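Local coordinates for oxidoreductase (Methanosarcina mazei, PDB 3KA7), which binds flavin-adenine dinucleotide and probably acts as an oxidoreductase of the flavin-containing amine oxidoreductase family, at residues 1-13 with 24-37. Sequence-based numbering, arbitrary orientation.
Sequences MKTVVIGAGLGGL and HEVEVFERLPITGG. With FAD (flavin-adenine dinucleotide), chain B.
The carboxylate of Glu30, at the C-terminal end of the second strand of a Rossmann beta-alpha-beta unit, takes the amide of Ala8 on OE1 (N to OE1 2.8 Å) while receiving both ribose hydroxyls of the adenosine half of FAD. O3B donates to OE1, and O2B to OE2. The chain gets there by a bend at chi2 (64°), which swings the carboxylate back toward the glycine turn; Leu32 N, bonded to OE2, helps fix its rotation. Strands 2-6 and 25-29 lead into this site side by side and parallel, joined by alternating backbone bonds from Glu25 N to Met1 O through to Gly7 N on Phe29 O. Val5 and Val28 share the face packed by helix 10-21, with Val5 CB 4.1 Å from Val28 CG2, and farther on Ala8 CB fits between Val28 CG1 and Thr35 CG2. On the other face, Val4 CG1 meets the Phe29 ring at its edge. A chi1 of 76° sets Thr3 OG1 between its backbone N and carbonyl carbon, from where it reaches Glu25 O well off the C=O axis (126°), beside the bond from Thr3 N. Near the strand starts, selenomethionine Met1 and His24 run alongside each other: Met1 CE lies over one face of the imidazole, 3.8 Å from its centroid, while Met1 N bonds to ND1 in the ring plane. Past the strands, Gly36 N closes onto Ala8 O, and a water links Leu10 N and Gly36 O to the cofactor. Gly7, Gly9 and Gly12 fit the GxGxxG pattern; Gly9 CA comes within 3.3 Å of FAD O5B, laying the backbone against the diphosphate. The chemistry implies a division of labour: at the helix start Gly11 N takes O1P directly and Leu10 N reaches the other phosphate through water, probably favoured by the helix dipole, while one acidic side chain recognises the ribose diol.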
loop_
_atom_site.group_PDB
_atom_site.type_symbol
_atom_site.label_atom_id
_atom_site.label_comp_id
_atom_site.label_asym_id
_atom_site.label_seq_id
_atom_site.Cartn_x
_atom_site.Cartn_y
_atom_site.Cartn_z
HETATM N N MSE A 1 -22.983 -9.623 -18.390
HETATM C CA MSE A 1 -23.764 -8.843 -17.397
HETATM C C MSE A 1 -23.524 -7.361 -17.559
HETATM O O MSE A 1 -22.518 -6.940 -18.136
HETATM C CB MSE A 1 -23.321 -9.192 -15.988
HETATM C CG MSE A 1 -23.524 -10.611 -15.565
HETATM SE SE MSE A 1 -22.953 -10.688 -13.707
HETATM C CE MSE A 1 -21.021 -10.863 -13.945
ATOM N N LYS A 2 -24.437 -6.570 -17.011
ATOM C CA LYS A 2 -24.212 -5.150 -16.879
ATOM C C LYS A 2 -23.603 -4.946 -15.496
ATOM O O LYS A 2 -24.186 -5.353 -14.486
ATOM C CB LYS A 2 -25.524 -4.384 -17.017
ATOM C CG LYS A 2 -25.341 -2.892 -17.183
ATOM C CD LYS A 2 -26.677 -2.153 -17.284
ATOM C CE LYS A 2 -27.389 -2.469 -18.595
ATOM N NZ LYS A 2 -28.777 -1.901 -18.635
ATOM N N THR A 3 -22.415 -4.361 -15.456
ATOM C CA THR A 3 -21.703 -4.186 -14.190
ATOM C C THR A 3 -21.291 -2.725 -14.005
ATOM O O THR A 3 -21.047 -1.997 -14.970
ATOM C CB THR A 3 -20.441 -5.077 -14.105
ATOM O OG1 THR A 3 -19.403 -4.506 -14.903
ATOM C CG2 THR A 3 -20.716 -6.502 -14.590
ATOM N N VAL A 4 -21.252 -2.287 -12.754
ATOM C CA VAL A 4 -20.810 -0.942 -12.455
ATOM C C VAL A 4 -19.757 -1.020 -11.359
ATOM O O VAL A 4 -19.843 -1.871 -10.461
ATOM C CB VAL A 4 -21.975 -0.024 -12.019
ATOM C CG1 VAL A 4 -22.996 0.125 -13.174
ATOM C CG2 VAL A 4 -22.641 -0.565 -10.779
ATOM N N VAL A 5 -18.767 -0.147 -11.463
ATOM C CA VAL A 5 -17.703 -0.062 -10.474
ATOM C C VAL A 5 -17.790 1.310 -9.844
ATOM O O VAL A 5 -17.854 2.327 -10.547
ATOM C CB VAL A 5 -16.324 -0.233 -11.133
ATOM C CG1 VAL A 5 -15.216 -0.092 -10.093
ATOM C CG2 VAL A 5 -16.238 -1.599 -11.819
ATOM N N ILE A 6 -17.804 1.349 -8.513
ATOM C CA ILE A 6 -17.864 2.622 -7.798
ATOM C C ILE A 6 -16.447 3.003 -7.382
ATOM O O ILE A 6 -15.874 2.353 -6.524
ATOM C CB ILE A 6 -18.757 2.516 -6.546
ATOM C CG1 ILE A 6 -20.148 1.968 -6.921
ATOM C CG2 ILE A 6 -18.871 3.882 -5.867
ATOM C CD1 ILE A 6 -21.014 1.619 -5.727
ATOM N N GLY A 7 -15.883 4.034 -8.012
ATOM C CA GLY A 7 -14.540 4.519 -7.685
ATOM C C GLY A 7 -13.500 3.963 -8.641
ATOM O O GLY A 7 -13.455 2.742 -8.875
ATOM N N ALA A 8 -12.677 4.853 -9.184
ATOM C CA ALA A 8 -11.609 4.483 -10.108
ATOM C C ALA A 8 -10.261 4.392 -9.414
ATOM O O ALA A 8 -9.261 4.823 -9.963
ATOM C CB ALA A 8 -11.541 5.463 -11.287
ATOM N N GLY A 9 -10.233 3.818 -8.215
ATOM C CA GLY A 9 -8.962 3.508 -7.582
ATOM C C GLY A 9 -8.353 2.303 -8.271
ATOM O O GLY A 9 -8.962 1.714 -9.155
ATOM N N LEU A 10 -7.169 1.900 -7.836
ATOM C CA LEU A 10 -6.512 0.767 -8.463
ATOM C C LEU A 10 -7.403 -0.480 -8.446
ATOM O O LEU A 10 -7.526 -1.182 -9.456
ATOM C CB LEU A 10 -5.172 0.501 -7.777
ATOM C CG LEU A 10 -4.400 -0.716 -8.288
ATOM C CD1 LEU A 10 -3.956 -0.508 -9.737
ATOM C CD2 LEU A 10 -3.220 -0.970 -7.374
ATOM N N GLY A 11 -8.018 -0.771 -7.305
ATOM C CA GLY A 11 -8.932 -1.911 -7.217
ATOM C C GLY A 11 -10.065 -1.866 -8.238
ATOM O O GLY A 11 -10.371 -2.871 -8.888
ATOM N N GLY A 12 -10.703 -0.706 -8.368
ATOM C CA GLY A 12 -11.817 -0.547 -9.288
ATOM C C GLY A 12 -11.401 -0.699 -10.737
ATOM O O GLY A 12 -12.121 -1.315 -11.540
ATOM N N LEU A 13 -10.235 -0.148 -11.071
ATOM C CA LEU A 13 -9.709 -0.236 -12.441
ATOM C C LEU A 13 -9.240 -1.648 -12.795
ATOM O O LEU A 13 -9.485 -2.123 -13.909
ATOM C CB LEU A 13 -8.587 0.767 -12.660
ATOM C CG LEU A 13 -9.011 2.238 -12.576
ATOM C CD1 LEU A 13 -7.792 3.150 -12.652
ATOM C CD2 LEU A 13 -10.013 2.585 -13.662
ATOM N N HIS A 24 -18.170 -8.469 -20.134
ATOM C CA HIS A 24 -19.248 -7.737 -19.465
ATOM C C HIS A 24 -19.294 -6.250 -19.827
ATOM O O HIS A 24 -18.267 -5.655 -20.164
ATOM C CB HIS A 24 -19.150 -7.948 -17.950
ATOM C CG HIS A 24 -19.155 -9.392 -17.564
ATOM N ND1 HIS A 24 -20.221 -10.227 -17.835
ATOM C CD2 HIS A 24 -18.211 -10.160 -16.972
ATOM C CE1 HIS A 24 -19.934 -11.446 -17.408
ATOM N NE2 HIS A 24 -18.719 -11.432 -16.887
ATOM N N GLU A 25 -20.490 -5.660 -19.790
ATOM C CA GLU A 25 -20.607 -4.224 -19.993
ATOM C C GLU A 25 -20.203 -3.602 -18.674
ATOM O O GLU A 25 -20.774 -3.945 -17.647
ATOM C CB GLU A 25 -22.049 -3.811 -20.292
ATOM C CG GLU A 25 -22.611 -4.264 -21.635
ATOM C CD GLU A 25 -23.948 -3.598 -21.946
ATOM O OE1 GLU A 25 -24.300 -2.600 -21.265
ATOM O OE2 GLU A 25 -24.642 -4.061 -22.879
ATOM N N VAL A 26 -19.229 -2.705 -18.703
ATOM C CA VAL A 26 -18.736 -2.078 -17.476
ATOM C C VAL A 26 -18.707 -0.557 -17.567
ATOM O O VAL A 26 -18.199 0.016 -18.543
ATOM C CB VAL A 26 -17.316 -2.588 -17.094
ATOM C CG1 VAL A 26 -17.284 -4.098 -17.002
ATOM C CG2 VAL A 26 -16.274 -2.100 -18.080
ATOM N N GLU A 27 -19.247 0.100 -16.544
ATOM C CA GLU A 27 -19.106 1.546 -16.406
ATOM C C GLU A 27 -18.535 1.842 -15.030
ATOM O O GLU A 27 -19.017 1.293 -14.035
ATOM C CB GLU A 27 -20.450 2.244 -16.562
ATOM C CG GLU A 27 -21.084 2.001 -17.918
ATOM C CD GLU A 27 -22.268 2.896 -18.157
ATOM O OE1 GLU A 27 -22.135 4.123 -17.946
ATOM O OE2 GLU A 27 -23.327 2.371 -18.559
ATOM N N VAL A 28 -17.511 2.691 -14.996
ATOM C CA VAL A 28 -16.854 3.084 -13.744
ATOM C C VAL A 28 -17.241 4.510 -13.418
ATOM O O VAL A 28 -17.170 5.362 -14.285
ATOM C CB VAL A 28 -15.329 3.042 -13.892
ATOM C CG1 VAL A 28 -14.655 3.286 -12.537
ATOM C CG2 VAL A 28 -14.895 1.684 -14.487
ATOM N N PHE A 29 -17.634 4.771 -12.170
ATOM C CA PHE A 29 -17.984 6.122 -11.750
ATOM C C PHE A 29 -17.003 6.624 -10.695
ATOM O O PHE A 29 -16.889 6.039 -9.623
ATOM C CB PHE A 29 -19.419 6.160 -11.224
ATOM C CG PHE A 29 -20.445 5.774 -12.262
ATOM C CD1 PHE A 29 -21.146 6.746 -12.960
ATOM C CD2 PHE A 29 -20.679 4.445 -12.553
ATOM C CE1 PHE A 29 -22.082 6.388 -13.929
ATOM C CE2 PHE A 29 -21.619 4.078 -13.523
ATOM C CZ PHE A 29 -22.310 5.056 -14.208
ATOM N N GLU A 30 -16.288 7.691 -11.026
ATOM C CA GLU A 30 -15.283 8.271 -10.133
ATOM C C GLU A 30 -15.654 9.715 -9.783
ATOM O O GLU A 30 -15.964 10.529 -10.673
ATOM C CB GLU A 30 -13.903 8.237 -10.801
ATOM C CG GLU A 30 -12.872 9.164 -10.158
ATOM C CD GLU A 30 -12.568 8.764 -8.724
ATOM O OE1 GLU A 30 -12.455 7.545 -8.482
ATOM O OE2 GLU A 30 -12.473 9.653 -7.849
ATOM N N ARG A 31 -15.601 10.033 -8.491
ATOM C CA ARG A 31 -16.024 11.338 -7.995
ATOM C C ARG A 31 -15.061 12.479 -8.330
ATOM O O ARG A 31 -15.499 13.612 -8.539
ATOM C CB ARG A 31 -16.246 11.269 -6.479
ATOM C CG ARG A 31 -17.068 12.396 -5.900
ATOM C CD ARG A 31 -17.093 12.286 -4.379
ATOM N NE ARG A 31 -15.745 12.424 -3.876
ATOM C CZ ARG A 31 -15.263 13.541 -3.346
ATOM N NH1 ARG A 31 -16.039 14.612 -3.202
ATOM N NH2 ARG A 31 -14.008 13.576 -2.941
ATOM N N LEU A 32 -13.762 12.189 -8.370
ATOM C CA LEU A 32 -12.745 13.204 -8.644
ATOM C C LEU A 32 -12.609 13.476 -10.145
ATOM O O LEU A 32 -13.169 12.737 -10.958
ATOM C CB LEU A 32 -11.393 12.772 -8.070
ATOM C CG LEU A 32 -11.315 12.652 -6.545
ATOM C CD1 LEU A 32 -9.974 12.074 -6.107
ATOM C CD2 LEU A 32 -11.554 14.007 -5.903
ATOM N N PRO A 33 -11.878 14.543 -10.514
ATOM C CA PRO A 33 -11.656 14.854 -11.929
ATOM C C PRO A 33 -10.749 13.865 -12.645
ATOM O O PRO A 33 -10.734 13.823 -13.878
ATOM C CB PRO A 33 -10.979 16.234 -11.895
ATOM C CG PRO A 33 -11.298 16.795 -10.552
ATOM C CD PRO A 33 -11.398 15.619 -9.630
ATOM N N ILE A 34 -9.993 13.078 -11.886
ATOM C CA ILE A 34 -9.095 12.100 -12.478
ATOM C C ILE A 34 -9.268 10.742 -11.810
ATOM O O ILE A 34 -9.827 10.636 -10.719
ATOM C CB ILE A 34 -7.623 12.511 -12.350
ATOM C CG1 ILE A 34 -7.191 12.467 -10.883
ATOM C CG2 ILE A 34 -7.385 13.889 -13.000
ATOM C CD1 ILE A 34 -5.691 12.665 -10.695
ATOM N N THR A 35 -8.775 9.714 -12.483
ATOM C CA THR A 35 -8.852 8.348 -11.988
ATOM C C THR A 35 -7.566 8.027 -11.220
ATOM O O THR A 35 -6.554 8.742 -11.325
ATOM C CB THR A 35 -8.926 7.357 -13.154
ATOM O OG1 THR A 35 -7.796 7.582 -14.007
ATOM C CG2 THR A 35 -10.231 7.549 -13.965
ATOM N N GLY A 36 -7.593 6.943 -10.454
ATOM C CA GLY A 36 -6.360 6.434 -9.866
ATOM C C GLY A 36 -6.393 6.414 -8.350
ATOM O O GLY A 36 -5.622 5.677 -7.725
ATOM N N GLY A 37 -7.279 7.211 -7.757
ATOM C CA GLY A 37 -7.373 7.254 -6.299
ATOM C C GLY A 37 -6.008 7.547 -5.690
ATOM O O GLY A 37 -5.325 8.486 -6.104
HETATM P PA FAD B . -8.592 4.107 -3.648
HETATM O O1A FAD B . -9.073 4.237 -2.226
HETATM O O2A FAD B . -7.227 4.678 -3.953
HETATM O O5B FAD B . -9.666 4.785 -4.629
HETATM C C5B FAD B . -11.021 4.912 -4.217
HETATM C C4B FAD B . -11.654 5.820 -5.275
HETATM O O4B FAD B . -13.044 5.969 -5.061
HETATM C C3B FAD B . -11.033 7.219 -5.235
HETATM O O3B FAD B . -10.534 7.574 -6.516
HETATM C C2B FAD B . -12.195 8.121 -4.814
HETATM O O2B FAD B . -12.130 9.415 -5.384
HETATM C C1B FAD B . -13.409 7.328 -5.284
HETATM N N9A FAD B . -14.646 7.577 -4.531
HETATM C C8A FAD B . -14.833 7.710 -3.170
HETATM N N7A FAD B . -16.170 7.864 -2.941
HETATM C C5A FAD B . -16.807 7.826 -4.143
HETATM C C6A FAD B . -18.140 7.954 -4.506
HETATM N N6A FAD B . -19.084 8.026 -3.573
HETATM N N1A FAD B . -18.482 7.872 -5.841
HETATM C C2A FAD B . -17.523 7.680 -6.814
HETATM N N3A FAD B . -16.197 7.559 -6.453
HETATM C C4A FAD B . -15.864 7.640 -5.138
HETATM N N1 FAD B . 0.997 0.879 -2.050
HETATM C C2 FAD B . 1.998 0.188 -2.711
HETATM O O2 FAD B . 1.745 -0.899 -3.248
HETATM N N3 FAD B . 3.281 0.713 -2.738
HETATM C C4 FAD B . 3.569 1.914 -2.112
HETATM O O4 FAD B . 4.705 2.386 -2.132
HETATM C C4X FAD B . 2.567 2.604 -1.444
HETATM N N5 FAD B . 2.854 3.798 -0.798
HETATM C C5X FAD B . 1.839 4.481 -0.149
HETATM C C6 FAD B . 2.106 5.691 0.491
HETATM C C7 FAD B . 1.086 6.390 1.126
HETATM C C7M FAD B . 1.406 7.694 1.813
HETATM C C8 FAD B . -0.199 5.865 1.120
HETATM C C8M FAD B . -1.328 6.584 1.801
HETATM C C9 FAD B . -0.470 4.652 0.492
HETATM C C9A FAD B . 0.551 3.959 -0.152
HETATM N N10 FAD B . 0.283 2.749 -0.780
HETATM C C10 FAD B . 1.282 2.077 -1.429
HETATM C "C1'" FAD B . -1.069 2.120 -0.716
HETATM C "C2'" FAD B . -1.812 2.411 -2.026
HETATM O "O2'" FAD B . -1.661 3.787 -2.362
HETATM C "C3'" FAD B . -3.286 2.058 -1.849
HETATM O "O3'" FAD B . -3.391 0.782 -1.228
HETATM C "C4'" FAD B . -4.109 2.014 -3.133
HETATM O "O4'" FAD B . -3.903 3.157 -3.939
HETATM C "C5'" FAD B . -5.574 1.986 -2.713
HETATM O "O5'" FAD B . -6.329 1.643 -3.849
HETATM P P FAD B . -7.868 1.279 -3.705
HETATM O O1P FAD B . -8.208 0.203 -4.707
HETATM O O2P FAD B . -8.252 0.963 -2.273
HETATM O O3P FAD B . -8.689 2.584 -4.165
HETATM O O HOH W 1 -5.756 3.604 -5.987
#